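IscA (Thermosynechococcus elongatus, PDB 1X0G) binds a [2Fe-2S] cluster and probably acts as a scaffold on which iron-sulfur clusters are assembled. Local coordinates at residues Leu28-Gln33 against Trp62-Ala67. Numbering follows the deposited sequence.
Sequences LRIQVQ and WTIAIA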
loop_
_atom_site.group_PDB
_atom_site.type_symbol
_atom_site.label_atom_id
_atom_site.label_comp_id
_atom_site.label_asym_id
_atom_site.label_seq_id
_atom_site.Cartn_x
_atom_site.Cartn_y
_atom_site.Cartn_z
ATOM N N LEU C 28 -25.933 4.335 1.799
ATOM C CA LEU C 28 -24.900 3.462 1.374
ATOM C C LEU C 28 -23.703 4.276 1.129
ATOM O O LEU C 28 -23.718 5.174 0.306
ATOM C CB LEU C 28 -25.239 2.844 0.038
ATOM C CG LEU C 28 -24.135 1.975 -0.577
ATOM C CD1 LEU C 28 -23.934 0.791 0.333
ATOM C CD2 LEU C 28 -24.529 1.463 -1.999
ATOM N N ARG C 29 -22.638 3.930 1.808
ATOM C CA ARG C 29 -21.456 4.721 1.715
ATOM C C ARG C 29 -20.456 3.891 1.005
ATOM O O ARG C 29 -20.245 2.727 1.359
ATOM C CB ARG C 29 -20.993 5.113 3.081
ATOM C CG ARG C 29 -19.676 5.782 3.068
ATOM C CD ARG C 29 -19.466 6.512 4.354
ATOM N NE ARG C 29 -18.628 7.692 4.155
ATOM C CZ ARG C 29 -17.307 7.621 4.046
ATOM N NH1 ARG C 29 -16.740 6.404 4.118
ATOM N NH2 ARG C 29 -16.568 8.726 3.831
ATOM N N ILE C 30 -19.933 4.454 -0.080
ATOM C CA ILE C 30 -18.907 3.830 -0.897
ATOM C C ILE C 30 -17.562 4.561 -0.760
ATOM O O ILE C 30 -17.454 5.833 -0.697
ATOM C CB ILE C 30 -19.298 3.834 -2.330
ATOM C CG1 ILE C 30 -20.649 3.229 -2.495
ATOM C CG2 ILE C 30 -18.438 2.858 -3.178
ATOM C CD1 ILE C 30 -20.965 3.175 -3.988
ATOM N N GLN C 31 -16.529 3.742 -0.629
ATOM C CA GLN C 31 -15.165 4.279 -0.603
ATOM C C GLN C 31 -14.275 3.167 -1.181
ATOM O O GLN C 31 -14.841 2.104 -1.546
ATOM C CB GLN C 31 -14.802 4.737 0.789
ATOM C CG GLN C 31 -14.292 3.711 1.710
ATOM C CD GLN C 31 -13.970 4.285 3.074
ATOM O OE1 GLN C 31 -13.933 5.507 3.252
ATOM N NE2 GLN C 31 -13.773 3.425 4.056
ATOM N N VAL C 32 -12.952 3.375 -1.280
ATOM C CA VAL C 32 -12.029 2.319 -1.699
ATOM C C VAL C 32 -11.016 2.034 -0.648
ATOM O O VAL C 32 -10.861 2.788 0.255
ATOM C CB VAL C 32 -11.208 2.735 -2.949
ATOM C CG1 VAL C 32 -12.078 3.030 -4.066
ATOM C CG2 VAL C 32 -10.319 3.934 -2.654
ATOM N N GLN C 33 -10.231 0.989 -0.815
ATOM C CA GLN C 33 -9.233 0.602 0.184
ATOM C C GLN C 33 -8.130 -0.047 -0.613
ATOM O O GLN C 33 -8.448 -0.753 -1.523
ATOM C CB GLN C 33 -9.843 -0.511 0.911
ATOM C CG GLN C 33 -9.690 -0.472 2.344
ATOM C CD GLN C 33 -9.415 -1.928 2.869
ATOM O OE1 GLN C 33 -10.152 -2.903 2.459
ATOM N NE2 GLN C 33 -8.344 -2.096 3.764
ATOM N N TRP C 62 -32.927 6.095 -1.958
ATOM C CA TRP C 62 -31.694 5.731 -1.280
ATOM C C TRP C 62 -30.647 6.755 -1.435
ATOM O O TRP C 62 -30.346 7.179 -2.548
ATOM C CB TRP C 62 -31.095 4.461 -1.842
ATOM C CG TRP C 62 -31.619 3.338 -1.164
ATOM C CD1 TRP C 62 -32.836 2.793 -1.347
ATOM C CD2 TRP C 62 -30.988 2.602 -0.129
ATOM N NE1 TRP C 62 -33.009 1.739 -0.499
ATOM C CE2 TRP C 62 -31.896 1.602 0.277
ATOM C CE3 TRP C 62 -29.741 2.679 0.494
ATOM C CZ2 TRP C 62 -31.607 0.678 1.274
ATOM C CZ3 TRP C 62 -29.445 1.755 1.498
ATOM C CH2 TRP C 62 -30.386 0.768 1.881
ATOM N N THR C 63 -30.017 7.093 -0.321
ATOM C CA THR C 63 -28.883 8.004 -0.361
ATOM C C THR C 63 -27.551 7.288 -0.575
ATOM O O THR C 63 -27.224 6.293 0.084
ATOM C CB THR C 63 -28.822 8.886 0.876
ATOM O OG1 THR C 63 -30.163 9.334 1.223
ATOM C CG2 THR C 63 -27.912 10.065 0.585
ATOM N N ILE C 64 -26.788 7.797 -1.527
ATOM C CA ILE C 64 -25.559 7.163 -1.854
ATOM C C ILE C 64 -24.423 8.101 -1.649
ATOM O O ILE C 64 -24.359 9.155 -2.273
ATOM C CB ILE C 64 -25.573 6.656 -3.246
ATOM C CG1 ILE C 64 -26.412 5.378 -3.323
ATOM C CG2 ILE C 64 -24.177 6.242 -3.629
ATOM C CD1 ILE C 64 -27.885 5.577 -3.570
ATOM N N ALA C 65 -23.521 7.709 -0.751
ATOM C CA ALA C 65 -22.459 8.600 -0.281
ATOM C C ALA C 65 -21.094 8.117 -0.782
ATOM O O ALA C 65 -20.654 6.999 -0.444
ATOM C CB ALA C 65 -22.486 8.630 1.169
ATOM N N ILE C 66 -20.428 8.937 -1.588
ATOM C CA ILE C 66 -19.116 8.587 -2.072
ATOM C C ILE C 66 -18.069 9.351 -1.280
ATOM O O ILE C 66 -18.151 10.586 -1.166
ATOM C CB ILE C 66 -18.999 8.998 -3.552
ATOM C CG1 ILE C 66 -20.193 8.490 -4.379
ATOM C CG2 ILE C 66 -17.657 8.505 -4.187
ATOM C CD1 ILE C 66 -20.224 6.979 -4.553
ATOM N N ALA C 67 -17.079 8.658 -0.725
ATOM C CA ALA C 67 -15.994 9.345 0.012
ATOM C C ALA C 67 -15.252 10.294 -0.899
ATOM O O ALA C 67 -14.778 9.889 -1.939
ATOM C CB ALA C 67 -15.051 8.348 0.471
#
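The parallel strand pair inside the mixed sheet of this HesB/IscA family protein is formed where Leu28, Arg29 and Ile30 lie beside Ile64, Ala65 and Ile66, the axes of the two segments inclined by 21°. Four backbone bonds fix the register: Leu28 N to Thr63 O (2.9 Å), Ala65 N to Leu28 O (2.8 Å), Ile30 N to Ala65 O (2.7 Å) and Ala67 N to Ile30 O (2.8 Å). All are nearly straight at hydrogen, the least so at 165°. Leu28, Ile30, Ile64 and Ile66 share one face, where Ile30 and Ile66 run alongside each other in the same direction, with CD1 to CD1 at 3.9 Å; Leu74 of helix 71-74 packs against both. On the face of Arg29 and Ala65, the arginine, its CG anti to the backbone N (chi1 172°), extends along the sheet until NH2 comes 3.7 Å from Ala67 CB. Its NH1 donates to Gln31 OE1 (3.1 Å), which lies in the guanidinium plane although the donor sits above the amide carbonyl plane. NE forms a salt bridge to Asp54. Asp54 thus probably balances the charge of the buried arginine, and the bond to Gln31 helps fix the rotation of its guanidinium, while the opposite face is held by aliphatic packing.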